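PDB 1YVI: histidine-containing phosphotransfer protein 2 from Oryza sativa, which relays phosphoryl groups between cytokinin sensor histidine kinases and B-type response regulators, acting as a positive regulator of cytokinin signalling. Local coordinates for residues 8-13 and 136-141. Sequence-based numbering, arbitrary orientation.
Sequences DQLTAL and QLEQQI
Leu137 reaches across to the backbone of helix 2-19 and lies among Gln9, Leu10 and Leu13. Its CG stands anti to the carbonyl carbon (chi1 -61°). The extended chi2 then carries CD1 forward onto that backbone, while CD2 branches toward Gln9. CD1 comes within 3.8 Å of Leu10 N, so this methyl rests on the helix backbone itself. It also meets Leu13 CD2 at 4.1 Å. The other methyl, CD2, lies 3.9 Å from Gln9 OE1, where the two side chains cross at about a right angle. Leu10 answers from the opposite helix. Its CD1 comes loosely toward Leu137 CB (4.3 Å), and its CD2 reaches the tip of Ile141, 3.9 Å from CD1 of that residue. Glu138 bends at chi2 (-96°), which brings its carboxylate toward Leu10, with OE1 3.5 Å from Leu10 CD2. This is a plain van der Waals contact of a carboxylate oxygen with a methyl. No hydrogen bond joins the two segments; the contact is mainly apolar packing, with Gln9 at its exposed edge. Cut back to an alanine, Leu137 would lose both methyls, which would probably open a gap against the Leu10 backbone and leave Leu13 CD2 without this partner. Leu6 extends the apolar seam along Leu137 and Ile141, while Met134 and Thr133 continue it beside Leu13. The two segments run roughly antiparallel (152°). Their axes come within 9.9 Å. Helices 42-65, 72-89, 92-106 and 110-142 are consistent with the four-helix bundle of an HPt domain, and the N-terminal helix 2-19 packs near the C-terminal end of helix 110-142, away from the centre of the chain.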
loop_
_atom_site.group_PDB
_atom_site.type_symbol
_atom_site.label_atom_id
_atom_site.label_comp_id
_atom_site.label_asym_id
_atom_site.label_seq_id
_atom_site.Cartn_x
_atom_site.Cartn_y
_atom_site.Cartn_z
ATOM N N ASP A 8 15.532 0.070 -18.130
ATOM C CA ASP A 8 16.398 -0.643 -17.224
ATOM C C ASP A 8 16.302 -0.108 -15.814
ATOM O O ASP A 8 16.434 -0.871 -14.869
ATOM C CB ASP A 8 17.862 -0.568 -17.671
ATOM C CG ASP A 8 18.150 -1.448 -18.901
ATOM O OD1 ASP A 8 17.353 -2.383 -19.232
ATOM O OD2 ASP A 8 19.192 -1.187 -19.528
ATOM N N GLN A 9 16.183 1.208 -15.693
ATOM C CA GLN A 9 15.887 1.843 -14.401
ATOM C C GLN A 9 14.593 1.282 -13.782
ATOM O O GLN A 9 14.554 0.933 -12.615
ATOM C CB GLN A 9 15.763 3.346 -14.578
ATOM C CG GLN A 9 17.110 4.010 -14.744
ATOM C CD GLN A 9 16.991 5.459 -15.195
ATOM O OE1 GLN A 9 16.605 6.327 -14.412
ATOM N NE2 GLN A 9 17.330 5.731 -16.474
ATOM N N LEU A 10 13.535 1.217 -14.570
ATOM C CA LEU A 10 12.284 0.660 -14.088
ATOM C C LEU A 10 12.391 -0.818 -13.725
ATOM O O LEU A 10 11.831 -1.249 -12.721
ATOM C CB LEU A 10 11.179 0.911 -15.118
ATOM C CG LEU A 10 9.778 0.384 -14.742
ATOM C CD1 LEU A 10 9.282 1.074 -13.417
ATOM C CD2 LEU A 10 8.747 0.547 -15.894
ATOM N N THR A 11 13.106 -1.612 -14.538
ATOM C CA THR A 11 13.300 -3.032 -14.261
ATOM C C THR A 11 14.046 -3.215 -12.938
ATOM O O THR A 11 13.676 -4.061 -12.106
ATOM C CB THR A 11 14.111 -3.684 -15.417
ATOM O OG1 THR A 11 13.306 -3.619 -16.594
ATOM C CG2 THR A 11 14.487 -5.151 -15.113
ATOM N N ALA A 12 15.101 -2.413 -12.762
ATOM C CA ALA A 12 15.875 -2.424 -11.545
ATOM C C ALA A 12 15.000 -2.104 -10.329
ATOM O O ALA A 12 15.031 -2.812 -9.317
ATOM C CB ALA A 12 17.036 -1.440 -11.648
ATOM N N LEU A 13 14.234 -1.026 -10.413
ATOM C CA LEU A 13 13.301 -0.685 -9.306
ATOM C C LEU A 13 12.310 -1.799 -8.979
ATOM O O LEU A 13 12.199 -2.194 -7.811
ATOM C CB LEU A 13 12.527 0.588 -9.607
ATOM C CG LEU A 13 11.503 1.045 -8.556
ATOM C CD1 LEU A 13 12.218 1.440 -7.256
ATOM C CD2 LEU A 13 10.787 2.241 -9.108
ATOM N N GLN A 136 7.035 8.127 -11.789
ATOM C CA GLN A 136 7.880 9.086 -12.471
ATOM C C GLN A 136 8.581 8.389 -13.640
ATOM O O GLN A 136 8.542 8.891 -14.780
ATOM C CB GLN A 136 8.860 9.666 -11.455
ATOM C CG GLN A 136 9.770 10.824 -11.859
ATOM C CD GLN A 136 10.406 11.446 -10.570
ATOM O OE1 GLN A 136 10.245 10.888 -9.469
ATOM N NE2 GLN A 136 11.112 12.589 -10.704
ATOM N N LEU A 137 9.180 7.219 -13.397
ATOM C CA LEU A 137 9.761 6.428 -14.510
ATOM C C LEU A 137 8.743 6.021 -15.569
ATOM O O LEU A 137 9.010 6.176 -16.769
ATOM C CB LEU A 137 10.523 5.172 -14.002
ATOM C CG LEU A 137 11.719 5.459 -13.069
ATOM C CD1 LEU A 137 12.283 4.140 -12.444
ATOM C CD2 LEU A 137 12.782 6.175 -13.855
ATOM N N GLU A 138 7.590 5.489 -15.151
ATOM C CA GLU A 138 6.522 5.119 -16.082
ATOM C C GLU A 138 6.127 6.351 -16.935
ATOM O O GLU A 138 6.053 6.255 -18.178
ATOM C CB GLU A 138 5.303 4.484 -15.366
ATOM C CG GLU A 138 5.545 3.082 -14.769
ATOM C CD GLU A 138 5.121 1.911 -15.664
ATOM O OE1 GLU A 138 5.639 1.795 -16.814
ATOM O OE2 GLU A 138 4.270 1.094 -15.199
ATOM N N GLN A 139 5.928 7.503 -16.293
ATOM C CA GLN A 139 5.612 8.763 -17.009
ATOM C C GLN A 139 6.599 9.055 -18.145
ATOM O O GLN A 139 6.197 9.309 -19.284
ATOM C CB GLN A 139 5.536 9.970 -16.059
ATOM C CG GLN A 139 4.189 10.146 -15.389
ATOM C CD GLN A 139 4.224 11.022 -14.121
ATOM O OE1 GLN A 139 5.109 11.876 -13.950
ATOM N NE2 GLN A 139 3.248 10.810 -13.227
ATOM N N GLN A 140 7.883 8.981 -17.847
ATOM C CA GLN A 140 8.910 9.236 -18.856
ATOM C C GLN A 140 8.899 8.176 -19.984
ATOM O O GLN A 140 9.105 8.486 -21.164
ATOM C CB GLN A 140 10.296 9.343 -18.202
ATOM C CG GLN A 140 10.373 10.379 -17.094
ATOM C CD GLN A 140 11.727 10.355 -16.387
ATOM O OE1 GLN A 140 12.749 10.735 -16.955
ATOM N NE2 GLN A 140 11.740 9.894 -15.154
ATOM N N ILE A 141 8.651 6.922 -19.621
ATOM C CA ILE A 141 8.656 5.865 -20.622
ATOM C C ILE A 141 7.467 6.047 -21.588
ATOM O O ILE A 141 7.639 5.960 -22.823
ATOM C CB ILE A 141 8.706 4.473 -19.972
ATOM C CG1 ILE A 141 10.107 4.244 -19.383
ATOM C CG2 ILE A 141 8.294 3.358 -20.986
ATOM C CD1 ILE A 141 10.165 3.035 -18.479
#